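Local coordinates for uncharacterized protein (Eubacterium rectale, PDB 5COZ), which is of unknown function but probably contains a YycH-like regulatory domain and is probably an exported lipoprotein held at the cell membrane, at residues S299-E304 against P319-Y324; P32-C37 against D46-I51; S281-K286 against L343-D348; S22-Q27 against I273-S278. All blocks are in the same frame, centred on the assembly; numbering follows the deposited sequence. Where two conformers were deposited one is given.

How the contacts relate
Following the chain from the N terminus, the loop 22-27 opens contact 4, which closes only at 273-278 and so encloses most of the protein, including the whole of contact 2, the hairpin of 32-37 with 46-51. Contact 4 closes just ahead of contact 3, which runs from 281-286 on the same helix, 276-288, to 343-348. Nested inside contact 3 lies contact 1, the hairpin pair 299-304 with 319-324. Contacts 1 and 2 share a mixed sheet, where strand 43-50 runs parallel to strand 295-311. Contact 3 ties the helix to the sheet's strand 338-348, and contact 4 ties its start to the N-terminal segment.

Contact 1: residues S299-E304 against P319-Y324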
loop_
_atom_site.group_PDB
_atom_site.type_symbol
_atom_site.label_atom_id
_atom_site.label_comp_id
_atom_site.label_asym_id
_atom_site.label_seq_id
_atom_site.Cartn_x
_atom_site.Cartn_y
_atom_site.Cartn_z
ATOM N N SER A 299 14.940 -2.130 3.762
ATOM C CA SER A 299 14.215 -3.050 2.894
ATOM C C SER A 299 13.645 -2.425 1.612
ATOM O O SER A 299 13.342 -3.164 0.671
ATOM C CB SER A 299 13.074 -3.694 3.682
ATOM O OG SER A 299 12.021 -2.762 3.904
ATOM N N GLU A 300 13.402 -1.099 1.596
ATOM C CA GLU A 300 12.835 -0.499 0.398
ATOM C C GLU A 300 13.116 0.999 0.365
ATOM O O GLU A 300 13.045 1.672 1.403
ATOM C CB GLU A 300 11.314 -0.747 0.372
ATOM C CG GLU A 300 10.622 -0.143 -0.827
ATOM C CD GLU A 300 9.128 -0.350 -0.927
ATOM O OE1 GLU A 300 8.571 -1.233 -0.238
ATOM O OE2 GLU A 300 8.526 0.353 -1.758
ATOM N N ILE A 301 13.406 1.519 -0.844
ATOM C CA ILE A 301 13.509 2.952 -1.078
ATOM C C ILE A 301 12.493 3.227 -2.182
ATOM O O ILE A 301 12.559 2.589 -3.243
ATOM C CB ILE A 301 14.925 3.417 -1.440
ATOM C CG1 ILE A 301 15.919 3.018 -0.351
ATOM C CG2 ILE A 301 14.935 4.950 -1.718
ATOM C CD1 ILE A 301 17.431 3.241 -0.825
ATOM N N SER A 302 11.567 4.154 -1.950
ATOM C CA SER A 302 10.433 4.336 -2.844
ATOM C C SER A 302 10.109 5.791 -3.067
ATOM O O SER A 302 10.036 6.562 -2.111
ATOM C CB SER A 302 9.218 3.637 -2.212
ATOM O OG SER A 302 8.031 3.781 -2.981
ATOM N N LEU A 303 9.855 6.165 -4.328
ATOM C CA LEU A 303 9.411 7.501 -4.719
ATOM C C LEU A 303 7.893 7.513 -4.651
ATOM O O LEU A 303 7.256 6.697 -5.330
ATOM C CB LEU A 303 9.910 7.843 -6.137
ATOM C CG LEU A 303 9.367 9.119 -6.742
ATOM C CD1 LEU A 303 9.783 10.354 -5.889
ATOM C CD2 LEU A 303 9.885 9.245 -8.204
ATOM N N GLU A 304 7.326 8.394 -3.829
ATOM C CA GLU A 304 5.880 8.400 -3.638
ATOM C C GLU A 304 5.356 9.813 -3.601
ATOM O O GLU A 304 6.116 10.756 -3.425
ATOM C CB GLU A 304 5.489 7.662 -2.333
ATOM C CG GLU A 304 6.096 6.261 -2.282
ATOM C CD GLU A 304 5.740 5.413 -1.081
ATOM O OE1 GLU A 304 5.049 5.930 -0.175
ATOM O OE2 GLU A 304 6.243 4.266 -0.990
ATOM N N PRO A 319 6.200 15.193 -3.951
ATOM C CA PRO A 319 6.956 13.936 -3.972
ATOM C C PRO A 319 7.850 13.796 -2.759
ATOM O O PRO A 319 8.458 14.779 -2.278
ATOM C CB PRO A 319 7.809 14.055 -5.247
ATOM C CG PRO A 319 8.039 15.561 -5.396
ATOM C CD PRO A 319 6.721 16.162 -4.945
ATOM N N VAL A 320 7.960 12.557 -2.303
ATOM C CA VAL A 320 8.822 12.188 -1.190
ATOM C C VAL A 320 9.599 10.933 -1.562
ATOM O O VAL A 320 9.130 10.109 -2.361
ATOM C CB VAL A 320 8.018 11.953 0.142
ATOM C CG1 VAL A 320 7.391 13.254 0.621
ATOM C CG2 VAL A 320 6.958 10.846 0.015
ATOM N N TRP A 321 10.777 10.771 -0.947
ATOM C CA TRP A 321 11.499 9.507 -0.937
ATOM C C TRP A 321 11.254 8.854 0.413
ATOM O O TRP A 321 11.502 9.496 1.445
ATOM C CB TRP A 321 13.001 9.725 -1.147
ATOM C CG TRP A 321 13.404 10.012 -2.555
ATOM C CD1 TRP A 321 13.884 11.192 -3.044
ATOM C CD2 TRP A 321 13.491 9.064 -3.627
ATOM N NE1 TRP A 321 14.239 11.049 -4.373
ATOM C CE2 TRP A 321 14.034 9.745 -4.746
ATOM C CE3 TRP A 321 13.156 7.705 -3.756
ATOM C CZ2 TRP A 321 14.260 9.113 -5.977
ATOM C CZ3 TRP A 321 13.394 7.068 -4.976
ATOM C CH2 TRP A 321 13.931 7.772 -6.070
ATOM N N VAL A 322 10.711 7.629 0.412
ATOM C CA VAL A 322 10.428 6.902 1.645
ATOM C C VAL A 322 11.445 5.791 1.767
ATOM O O VAL A 322 11.676 5.065 0.794
ATOM C CB VAL A 322 8.990 6.320 1.675
ATOM C CG1 VAL A 322 8.709 5.732 3.062
ATOM C CG2 VAL A 322 7.963 7.409 1.350
ATOM N N VAL A 323 12.047 5.635 2.953
ATOM C CA VAL A 323 12.938 4.520 3.237
ATOM C C VAL A 323 12.259 3.651 4.276
ATOM O O VAL A 323 11.992 4.092 5.386
ATOM C CB VAL A 323 14.345 4.967 3.721
ATOM C CG1 VAL A 323 15.246 3.751 3.993
ATOM C CG2 VAL A 323 14.989 5.885 2.690
ATOM N N TYR A 324 11.989 2.393 3.902
ATOM C CA TYR A 324 11.386 1.422 4.802
ATOM C C TYR A 324 12.500 0.553 5.323
ATOM O O TYR A 324 13.356 0.117 4.530
ATOM C CB TYR A 324 10.344 0.568 4.056
ATOM C CG TYR A 324 9.225 1.387 3.446
ATOM C CD1 TYR A 324 9.310 1.849 2.131
ATOM C CD2 TYR A 324 8.032 1.596 4.135
ATOM C CE1 TYR A 324 8.250 2.538 1.533
ATOM C CE2 TYR A 324 6.972 2.293 3.550
ATOM C CZ TYR A 324 7.072 2.725 2.239
ATOM O OH TYR A 324 6.043 3.432 1.663
#
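Strands 299-304 and 319-324 run antiparallel at 165° with axes 4.7 Å apart, and at one end Ser-299 N and Glu-300 N both donate to Tyr-324 O, a classic beta bulge. Further along, Ser-302 with Val-322 and Glu-304 with Val-320 form hydrogen-bonded pairs. On the face carrying Ile-301, Leu-303, Trp-321 and Val-323, the indole dominates: Leu-303 CB sits over the six-membered ring of Trp-321, 4.0 Å from its centroid, in a CH-pi contact near the rim. Ile-301 CG2 comes to 3.9 Å from Trp-321 CE3. The indole NE1 is bonded to Leu-274 O, and Pro-276 and Ile-279 of helix 276-288 also pack on this ring.

The other face mixes polar groups with Val-320 and Val-322; Val-322 CG1 lies over one face of the Tyr-324 ring. Glu-304 OE2 accepts from Tyr-324 OH at 2.8 Å on its syn lone pair, while Ser-302 OG gives its proton to the anti lone pair of the same oxygen at 2.7 Å. Glu-304 reaches there because its chain is extended beyond CG, approaching the tyrosine from the opposite direction, with OE2 in the ring plane. Glu-300 lies alongside the ring, CB 3.7 Å from Tyr-324 CD1, and its carboxylate is bonded to Asn-50 and Arg-227. Arg-227 also pairs with Glu-304, so two buried acids share one guanidinium, which would probably keep both ionised.

Contact 2: residues P32-C37 against D46-I51; sequences PQNIKC and DSEINI
Three backbone bonds join residues 32-37 to 46-51. Ile-35 and Ser-47 form a hydrogen-bonded antiparallel pair, each N donating to the other's O, with Ile-35 N to Ser-47 O at 2.8 Å. Ile-49 N donates to Gln-33 O at the same length, but from 57° above the carbonyl plane, just before the chain enters the strand at Asn-34. Next to this bond Pro-32 O makes a close carbon-to-carbonyl approach, 3.2 Å from Ile-49 CB.

The apolar contact is on the face of Ile-35 and Ile-49. Their side chains meet at about a right angle, CD1 of Ile-35 being 3.7 Å from CD1 of Ile-49. Ile-35 holds CG1 between its backbone N and carbonyl carbon (chi1 58°), a setting that lays CG1 near Ser-47 CB, and Leu-23 packs against both isoleucines.

Charges and waters occupy the other face. Lys-36 runs out extended and then bends at its last torsion, bringing NZ to 2.9 Å from Asp-46 OD2, a salt bridge whose hydrogen bond is weak. One water links Asp-46 OD1 to Ile-35 O; another joins Asn-34 OD1 to Glu-48 OE2, the two side chains lying side by side with planes 15° apart. Glu-48 is further paired with Lys-186 and Arg-155.

This is a two-stranded beta hairpin at the margin of the mixed sheet, apolar toward helix 16-22 and the loop after it, polar on its other face.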
loop_
_atom_site.group_PDB
_atom_site.type_symbol
_atom_site.label_atom_id
_atom_site.label_comp_id
_atom_site.label_asym_id
_atom_site.label_seq_id
_atom_site.Cartn_x
_atom_site.Cartn_y
_atom_site.Cartn_z
ATOM N N PRO A 32 18.786 0.683 -10.490
ATOM C CA PRO A 32 18.516 -0.737 -10.263
ATOM C C PRO A 32 17.161 -0.920 -9.583
ATOM O O PRO A 32 16.618 0.056 -9.043
ATOM C CB PRO A 32 19.667 -1.170 -9.344
ATOM C CG PRO A 32 20.095 0.074 -8.641
ATOM C CD PRO A 32 19.861 1.198 -9.614
ATOM N N GLN A 33 16.633 -2.148 -9.603
ATOM C CA GLN A 33 15.357 -2.433 -8.945
ATOM C C GLN A 33 15.587 -3.070 -7.562
ATOM O O GLN A 33 14.667 -3.125 -6.742
ATOM C CB GLN A 33 14.498 -3.345 -9.810
ATOM C CG GLN A 33 13.883 -2.630 -11.012
ATOM C CD GLN A 33 12.942 -3.534 -11.763
ATOM O OE1 GLN A 33 13.331 -4.583 -12.288
ATOM N NE2 GLN A 33 11.677 -3.150 -11.821
ATOM N N ASN A 34 16.806 -3.548 -7.305
ATOM C CA ASN A 34 17.168 -4.162 -6.028
ATOM C C ASN A 34 18.620 -3.848 -5.734
ATOM O O ASN A 34 19.439 -3.769 -6.665
ATOM C CB ASN A 34 16.955 -5.694 -6.074
ATOM C CG ASN A 34 15.522 -6.097 -6.352
ATOM O OD1 ASN A 34 14.676 -6.194 -5.436
ATOM N ND2 ASN A 34 15.176 -6.239 -7.620
ATOM N N ILE A 35 18.940 -3.651 -4.455
ATOM C CA ILE A 35 20.322 -3.412 -4.017
ATOM C C ILE A 35 20.586 -4.259 -2.777
ATOM O O ILE A 35 19.670 -4.510 -1.992
ATOM C CB ILE A 35 20.616 -1.914 -3.739
ATOM C CG1 ILE A 35 19.661 -1.339 -2.655
ATOM C CG2 ILE A 35 20.552 -1.088 -5.036
ATOM C CD1 ILE A 35 20.028 0.045 -2.133
ATOM N N LYS A 36 21.839 -4.675 -2.575
ATOM C CA LYS A 36 22.183 -5.462 -1.397
ATOM C C LYS A 36 23.639 -5.183 -1.029
ATOM O O LYS A 36 24.519 -5.270 -1.885
ATOM C CB LYS A 36 21.952 -6.970 -1.640
ATOM C CG LYS A 36 22.210 -7.803 -0.379
ATOM C CD LYS A 36 21.819 -9.278 -0.568
ATOM C CE LYS A 36 22.126 -10.148 0.639
ATOM N NZ LYS A 36 21.179 -9.920 1.768
ATOM N N CYS A 37 23.884 -4.800 0.213
ATOM C CA CYS A 37 25.238 -4.551 0.711
ATOM C C CYS A 37 25.228 -4.445 2.223
ATOM O O CYS A 37 24.213 -4.094 2.827
ATOM C CB CYS A 37 25.842 -3.293 0.097
ATOM S SG CYS A 37 24.934 -1.781 0.484
ATOM N N ASP A 46 19.139 -4.587 2.152
ATOM C CA ASP A 46 18.660 -5.664 1.258
ATOM C C ASP A 46 17.320 -5.164 0.777
ATOM O O ASP A 46 16.256 -5.503 1.324
ATOM C CB ASP A 46 18.593 -7.007 1.993
ATOM C CG ASP A 46 18.319 -8.188 1.088
ATOM O OD1 ASP A 46 18.102 -7.974 -0.122
ATOM O OD2 ASP A 46 18.317 -9.328 1.592
ATOM N N SER A 47 17.391 -4.303 -0.232
ATOM C CA SER A 47 16.295 -3.426 -0.553
ATOM C C SER A 47 15.803 -3.403 -1.962
ATOM O O SER A 47 16.581 -3.420 -2.901
ATOM C CB SER A 47 16.776 -2.016 -0.203
ATOM O OG SER A 47 15.819 -0.975 -0.328
ATOM N N GLU A 48 14.481 -3.273 -2.093
ATOM C CA GLU A 48 13.845 -2.967 -3.357
ATOM C C GLU A 48 14.055 -1.475 -3.602
ATOM O O GLU A 48 14.150 -0.688 -2.644
ATOM C CB GLU A 48 12.339 -3.263 -3.296
ATOM C CG GLU A 48 11.996 -4.739 -3.329
ATOM C CD GLU A 48 10.510 -4.967 -3.527
ATOM O OE1 GLU A 48 9.746 -4.714 -2.568
ATOM O OE2 GLU A 48 10.104 -5.310 -4.662
ATOM N N ILE A 49 14.134 -1.082 -4.870
ATOM C CA ILE A 49 14.176 0.307 -5.305
ATOM C C ILE A 49 12.942 0.508 -6.151
ATOM O O ILE A 49 12.778 -0.200 -7.144
ATOM C CB ILE A 49 15.463 0.643 -6.094
ATOM C CG1 ILE A 49 16.752 0.261 -5.305
ATOM C CG2 ILE A 49 15.469 2.117 -6.553
ATOM C CD1 ILE A 49 16.979 1.077 -4.015
ATOM N N ASN A 50 12.054 1.411 -5.737
ATOM C CA ASN A 50 10.794 1.612 -6.469
ATOM C C ASN A 50 10.638 3.022 -6.957
ATOM O O ASN A 50 10.449 3.966 -6.154
ATOM C CB ASN A 50 9.613 1.277 -5.565
ATOM C CG ASN A 50 9.339 -0.193 -5.456
ATOM O OD1 ASN A 50 9.389 -0.912 -6.462
ATOM N ND2 ASN A 50 8.942 -0.646 -4.257
ATOM N N ILE A 51 10.746 3.198 -8.295
ATOM C CA ILE A 51 10.484 4.504 -8.913
ATOM C C ILE A 51 9.207 4.397 -9.765
ATOM O O ILE A 51 8.814 5.357 -10.428
ATOM C CB ILE A 51 11.698 5.136 -9.653
ATOM C CG1 ILE A 51 12.311 4.222 -10.732
ATOM C CG2 ILE A 51 12.747 5.510 -8.603
ATOM C CD1 ILE A 51 11.575 4.264 -12.082
HETATM O O HOH W 1 10.682 -1.756 -9.435
HETATM O O HOH W 2 11.687 -6.695 -6.393
HETATM O O HOH W 3 18.035 -6.855 -2.589
#

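Contact 3: residues S281-K286 against L343-D348; sequences SKEVDK and LYDVYD
Glu-283 and Asp-345 are brought together by two torsions: Glu-283 sends CG away from its backbone N (chi1 177°) and then bends at chi2 (71°), turning its carboxylate toward the strand, where Asp-345 CB already points at the helix. The carboxylates meet with planes steeply inclined, and Glu-283 OE2 lies 2.5 Å from Asp-345 OD2. At this distance one of the two acid groups probably holds a proton. In one of its two deposited conformers, Lys-286 approaches Asp-345 from the opposite direction in a salt bridge, NZ to OD2 at 2.9 Å on the syn lone pair of OD2. So placed, the ammonium would be expected to offset part of the charge gathered here, to which nearby Glu-354 may add.

Tyr-347 OH donates to Glu-283 OE1 at 2.7 Å, on the anti lone pair of OE1, with the carboxylate almost perpendicular to the ring and OE1 in the ring plane. Replacing it with a phenylalanine is likely to leave Glu-283 OE1 without this donor, so that the carboxylate could turn more freely beside Asp-345. The aliphatic part of Lys-282 adds to the cover, CG at 4.0 Å from Tyr-347 CE2, while its NZ bonds to Gly-352 O.

Segment 281-286 of helix 276-288 runs at 134° to segment 343-348, their axes 10.6 Å apart at the closest. Strand 338-348 hydrogen-bonds along 314-330, and Ile-279 of the same helix packs on Tyr-347.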
loop_
_atom_site.group_PDB
_atom_site.type_symbol
_atom_site.label_atom_id
_atom_site.label_comp_id
_atom_site.label_asym_id
_atom_site.label_seq_id
_atom_site.Cartn_x
_atom_site.Cartn_y
_atom_site.Cartn_z
ATOM N N SER A 281 22.528 7.746 1.323
ATOM C CA SER A 281 23.678 8.119 2.139
ATOM C C SER A 281 23.237 8.924 3.383
ATOM O O SER A 281 23.761 8.689 4.476
ATOM C CB SER A 281 24.694 8.889 1.307
ATOM O OG SER A 281 24.115 10.105 0.876
ATOM N N LYS A 282 22.254 9.813 3.242
ATOM C CA LYS A 282 21.766 10.604 4.361
ATOM C C LYS A 282 21.039 9.687 5.373
ATOM O O LYS A 282 21.214 9.827 6.592
ATOM C CB LYS A 282 20.828 11.687 3.794
ATOM C CG LYS A 282 20.481 12.795 4.705
ATOM C CD LYS A 282 20.037 13.948 3.838
ATOM C CE LYS A 282 19.671 15.066 4.713
ATOM N NZ LYS A 282 19.181 16.165 3.879
ATOM N N GLU A 283 20.263 8.727 4.864
ATOM C CA GLU A 283 19.522 7.815 5.741
ATOM C C GLU A 283 20.484 6.868 6.482
ATOM O O GLU A 283 20.295 6.636 7.677
ATOM C CB GLU A 283 18.506 7.036 4.920
ATOM C CG GLU A 283 17.739 6.004 5.739
ATOM C CD GLU A 283 16.722 6.518 6.738
ATOM O OE1 GLU A 283 16.573 7.751 6.910
ATOM O OE2 GLU A 283 16.080 5.656 7.381
ATOM N N VAL A 284 21.545 6.396 5.814
ATOM C CA VAL A 284 22.539 5.567 6.503
ATOM C C VAL A 284 23.214 6.392 7.609
ATOM O O VAL A 284 23.452 5.858 8.697
ATOM C CB VAL A 284 23.543 4.985 5.497
ATOM C CG1 VAL A 284 24.860 4.567 6.161
ATOM C CG2 VAL A 284 22.919 3.834 4.726
ATOM N N ASP A 285 23.530 7.683 7.348
ATOM C CA ASP A 285 24.165 8.500 8.376
ATOM C C ASP A 285 23.236 8.611 9.598
ATOM O O ASP A 285 23.718 8.544 10.732
ATOM C CB ASP A 285 24.519 9.871 7.808
ATOM C CG ASP A 285 25.565 10.617 8.609
ATOM O OD1 ASP A 285 26.668 10.031 8.865
ATOM O OD2 ASP A 285 25.332 11.809 8.913
ATOM N N LYS A 286 21.911 8.722 9.365
ATOM C CA LYS A 286 20.932 8.799 10.454
ATOM C C LYS A 286 20.863 7.475 11.212
ATOM O O LYS A 286 20.938 7.448 12.436
ATOM C CB LYS A 286 19.542 9.153 9.889
ATOM C CG LYS A 286 18.420 9.233 10.946
ATOM C CD LYS A 286 17.483 8.011 10.932
ATOM C CE LYS A 286 16.199 8.290 11.686
ATOM N NZ LYS A 286 15.376 7.060 11.866
ATOM N N LEU A 343 9.772 -0.073 10.339
ATOM C CA LEU A 343 9.836 1.361 10.548
ATOM C C LEU A 343 10.060 2.067 9.211
ATOM O O LEU A 343 10.213 1.412 8.169
ATOM C CB LEU A 343 10.976 1.650 11.522
ATOM C CG LEU A 343 10.824 1.014 12.923
ATOM C CD1 LEU A 343 12.120 1.117 13.702
ATOM C CD2 LEU A 343 9.691 1.681 13.716
ATOM N N TYR A 344 10.035 3.409 9.225
ATOM C CA TYR A 344 10.245 4.120 7.973
ATOM C C TYR A 344 10.704 5.539 8.264
ATOM O O TYR A 344 10.471 6.082 9.354
ATOM C CB TYR A 344 8.951 4.111 7.108
ATOM C CG TYR A 344 7.858 4.967 7.698
ATOM C CD1 TYR A 344 7.098 4.524 8.777
ATOM C CD2 TYR A 344 7.562 6.213 7.164
ATOM C CE1 TYR A 344 6.139 5.349 9.375
ATOM C CE2 TYR A 344 6.572 7.020 7.716
ATOM C CZ TYR A 344 5.875 6.591 8.825
ATOM O OH TYR A 344 4.931 7.435 9.348
ATOM N N ASP A 345 11.333 6.143 7.242
ATOM C CA ASP A 345 11.746 7.532 7.240
ATOM C C ASP A 345 11.249 8.165 5.949
ATOM O O ASP A 345 11.065 7.470 4.943
ATOM C CB ASP A 345 13.261 7.656 7.389
ATOM C CG ASP A 345 13.711 7.529 8.844
ATOM O OD1 ASP A 345 13.176 8.280 9.707
ATOM O OD2 ASP A 345 14.610 6.694 9.124
ATOM N N VAL A 346 11.007 9.476 5.975
ATOM C CA VAL A 346 10.462 10.186 4.821
ATOM C C VAL A 346 11.275 11.430 4.558
ATOM O O VAL A 346 11.565 12.175 5.494
ATOM C CB VAL A 346 8.969 10.567 5.018
ATOM C CG1 VAL A 346 8.386 11.158 3.732
ATOM C CG2 VAL A 346 8.125 9.371 5.444
ATOM N N TYR A 347 11.611 11.658 3.294
ATOM C CA TYR A 347 12.361 12.827 2.858
ATOM C C TYR A 347 11.592 13.607 1.828
ATOM O O TYR A 347 11.034 13.009 0.915
ATOM C CB TYR A 347 13.692 12.374 2.222
ATOM C CG TYR A 347 14.645 11.768 3.216
ATOM C CD1 TYR A 347 14.526 10.432 3.607
ATOM C CD2 TYR A 347 15.712 12.505 3.721
ATOM C CE1 TYR A 347 15.387 9.887 4.559
ATOM C CE2 TYR A 347 16.584 11.965 4.655
ATOM C CZ TYR A 347 16.417 10.661 5.073
ATOM O OH TYR A 347 17.317 10.186 5.986
ATOM N N ASP A 348 11.632 14.928 1.921
ATOM C CA ASP A 348 11.140 15.776 0.833
ATOM C C ASP A 348 11.986 15.405 -0.410
ATOM O O ASP A 348 13.229 15.425 -0.338
ATOM C CB ASP A 348 11.305 17.245 1.250
ATOM C CG ASP A 348 10.923 18.288 0.216
ATOM O OD1 ASP A 348 11.185 18.056 -0.995
ATOM O OD2 ASP A 348 10.439 19.372 0.624
HETATM O O HOH W 4 12.239 6.214 11.747
#

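Contact 4: residues S22-Q27 against I273-S278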
loop_
_atom_site.group_PDB
_atom_site.type_symbol
_atom_site.label_atom_id
_atom_site.label_comp_id
_atom_site.label_asym_id
_atom_site.label_seq_id
_atom_site.Cartn_x
_atom_site.Cartn_y
_atom_site.Cartn_z
ATOM N N SER A 22 25.485 3.280 -7.940
ATOM C CA SER A 22 24.441 2.672 -8.769
ATOM C C SER A 22 23.106 3.429 -8.604
ATOM O O SER A 22 22.302 3.436 -9.523
ATOM C CB SER A 22 24.250 1.196 -8.422
ATOM O OG SER A 22 23.465 0.988 -7.251
ATOM N N LEU A 23 22.939 4.139 -7.469
ATOM C CA LEU A 23 21.721 4.902 -7.224
ATOM C C LEU A 23 21.832 6.348 -7.696
ATOM O O LEU A 23 20.908 7.137 -7.466
ATOM C CB LEU A 23 21.342 4.872 -5.734
ATOM C CG LEU A 23 20.949 3.498 -5.215
ATOM C CD1 LEU A 23 20.766 3.549 -3.718
ATOM C CD2 LEU A 23 19.690 2.955 -5.890
ATOM N N ASP A 24 22.929 6.681 -8.403
ATOM C CA ASP A 24 23.152 8.044 -8.868
ATOM C C ASP A 24 22.979 8.167 -10.379
ATOM O O ASP A 24 23.581 9.038 -11.013
ATOM C CB ASP A 24 24.560 8.478 -8.432
ATOM C CG ASP A 24 24.793 9.979 -8.369
ATOM O OD1 ASP A 24 23.793 10.751 -8.418
ATOM O OD2 ASP A 24 25.968 10.389 -8.331
ATOM N N GLU A 25 22.151 7.307 -10.967
ATOM C CA GLU A 25 21.915 7.319 -12.416
ATOM C C GLU A 25 21.256 8.634 -12.876
ATOM O O GLU A 25 20.301 9.116 -12.246
ATOM C CB GLU A 25 21.006 6.145 -12.807
ATOM C CG GLU A 25 21.707 4.796 -12.739
ATOM C CD GLU A 25 22.741 4.541 -13.822
ATOM O OE1 GLU A 25 22.813 5.328 -14.793
ATOM O OE2 GLU A 25 23.459 3.523 -13.718
ATOM N N GLU A 26 21.754 9.203 -13.979
ATOM C CA GLU A 26 21.206 10.452 -14.521
ATOM C C GLU A 26 19.786 10.235 -15.069
ATOM O O GLU A 26 19.003 11.177 -15.094
ATOM C CB GLU A 26 22.133 11.072 -15.596
ATOM C CG GLU A 26 22.272 10.280 -16.883
ATOM C CD GLU A 26 23.090 10.944 -17.976
ATOM O OE1 GLU A 26 24.250 11.332 -17.705
ATOM O OE2 GLU A 26 22.581 11.044 -19.115
ATOM N N GLN A 27 19.450 8.990 -15.486
ATOM C CA GLN A 27 18.121 8.625 -15.969
ATOM C C GLN A 27 17.459 7.742 -14.945
ATOM O O GLN A 27 18.009 6.701 -14.561
ATOM C CB GLN A 27 18.180 7.927 -17.329
ATOM C CG GLN A 27 18.690 8.871 -18.416
ATOM C CD GLN A 27 18.723 8.222 -19.773
ATOM O OE1 GLN A 27 18.022 7.242 -20.043
ATOM N NE2 GLN A 27 19.512 8.784 -20.666
ATOM N N ILE A 273 13.899 16.216 -8.615
ATOM C CA ILE A 273 14.098 15.550 -7.334
ATOM C C ILE A 273 15.521 15.037 -7.231
ATOM O O ILE A 273 16.225 14.919 -8.237
ATOM C CB ILE A 273 13.076 14.409 -7.100
ATOM C CG1 ILE A 273 13.302 13.218 -8.085
ATOM C CG2 ILE A 273 11.638 14.972 -7.143
ATOM C CD1 ILE A 273 12.495 11.994 -7.735
ATOM N N LEU A 274 15.933 14.725 -6.018
ATOM C CA LEU A 274 17.229 14.131 -5.758
ATOM C C LEU A 274 17.285 12.714 -6.262
ATOM O O LEU A 274 16.282 11.991 -6.204
ATOM C CB LEU A 274 17.458 14.105 -4.234
ATOM C CG LEU A 274 17.739 15.452 -3.577
ATOM C CD1 LEU A 274 17.707 15.322 -2.064
ATOM C CD2 LEU A 274 19.097 16.014 -4.049
ATOM N N HIS A 275 18.478 12.269 -6.668
ATOM C CA HIS A 275 18.683 10.859 -6.974
ATOM C C HIS A 275 18.611 10.100 -5.660
ATOM O O HIS A 275 18.958 10.651 -4.605
ATOM C CB HIS A 275 20.050 10.629 -7.634
ATOM C CG HIS A 275 20.211 11.284 -8.975
ATOM N ND1 HIS A 275 21.428 11.254 -9.630
ATOM C CD2 HIS A 275 19.317 11.945 -9.747
ATOM C CE1 HIS A 275 21.255 11.921 -10.763
ATOM N NE2 HIS A 275 20.000 12.325 -10.907
ATOM N N PRO A 276 18.254 8.815 -5.686
ATOM C CA PRO A 276 18.111 8.097 -4.406
ATOM C C PRO A 276 19.452 7.839 -3.715
ATOM O O PRO A 276 19.464 7.549 -2.510
ATOM C CB PRO A 276 17.369 6.810 -4.781
ATOM C CG PRO A 276 17.651 6.615 -6.280
ATOM C CD PRO A 276 17.750 8.022 -6.836
ATOM N N SER A 277 20.588 8.002 -4.431
ATOM C CA SER A 277 21.899 7.899 -3.781
ATOM C C SER A 277 22.007 8.902 -2.628
ATOM O O SER A 277 22.542 8.566 -1.567
ATOM C CB SER A 277 23.018 8.159 -4.783
ATOM O OG SER A 277 22.750 9.343 -5.520
ATOM N N SER A 278 21.525 10.139 -2.861
ATOM C CA SER A 278 21.588 11.231 -1.884
ATOM C C SER A 278 20.757 10.881 -0.660
ATOM O O SER A 278 21.194 11.094 0.462
ATOM C CB SER A 278 21.087 12.533 -2.503
ATOM O OG SER A 278 21.859 12.872 -3.646
HETATM O O HOH W 5 19.519 13.320 -13.473
#
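His-275 and Asp-24 carry the polar part of this contact. In His-275, chi1 sets CG anti to its own carbonyl carbon and chi2 (175°) turns the ND1 edge of the imidazole to Asp-24, where ND1 donates to OD1 at 2.7 Å. Asp-24 swings its carboxylate away from its backbone N (chi1 -159°) to receive it; OD1 is met on its anti side, somewhat out of the carboxylate plane, while lying close to the imidazole plane. The two flat groups stand 65° apart. Glu-25 O sits over one face of the ring, 3.3 Å from His-275 CE1, and Tyr-57, whose OH bonds to that same carbonyl, also meets the ring. At the far edge, a water in the ring plane lies 2.8 Å from His-275 NE2 and donates to Glu-26 O. A leucine at His-275 would probably leave Asp-24 OD1 without its N-H partner and break the water link to Glu-26.

Beyond the histidine, Leu-23 O receives Ser-277 N at 3.2 Å, from well above the carbonyl plane. Ser-277 holds OG between its N and carbonyl carbon, near both Leu-23 O and Asp-24 OD1, with weak bonding possible to either. Leu-23 CB packs on Pro-276 CG at 4.1 Å, and its side chain also touches Leu-280.

Here the loop after helix 16-22 packs against the start of helix 276-288, pinned by the His-carboxylate hydrogen bond of His-275 to Asp-24 just ahead of the helix and by the bond of Ser-277 N in its first turn.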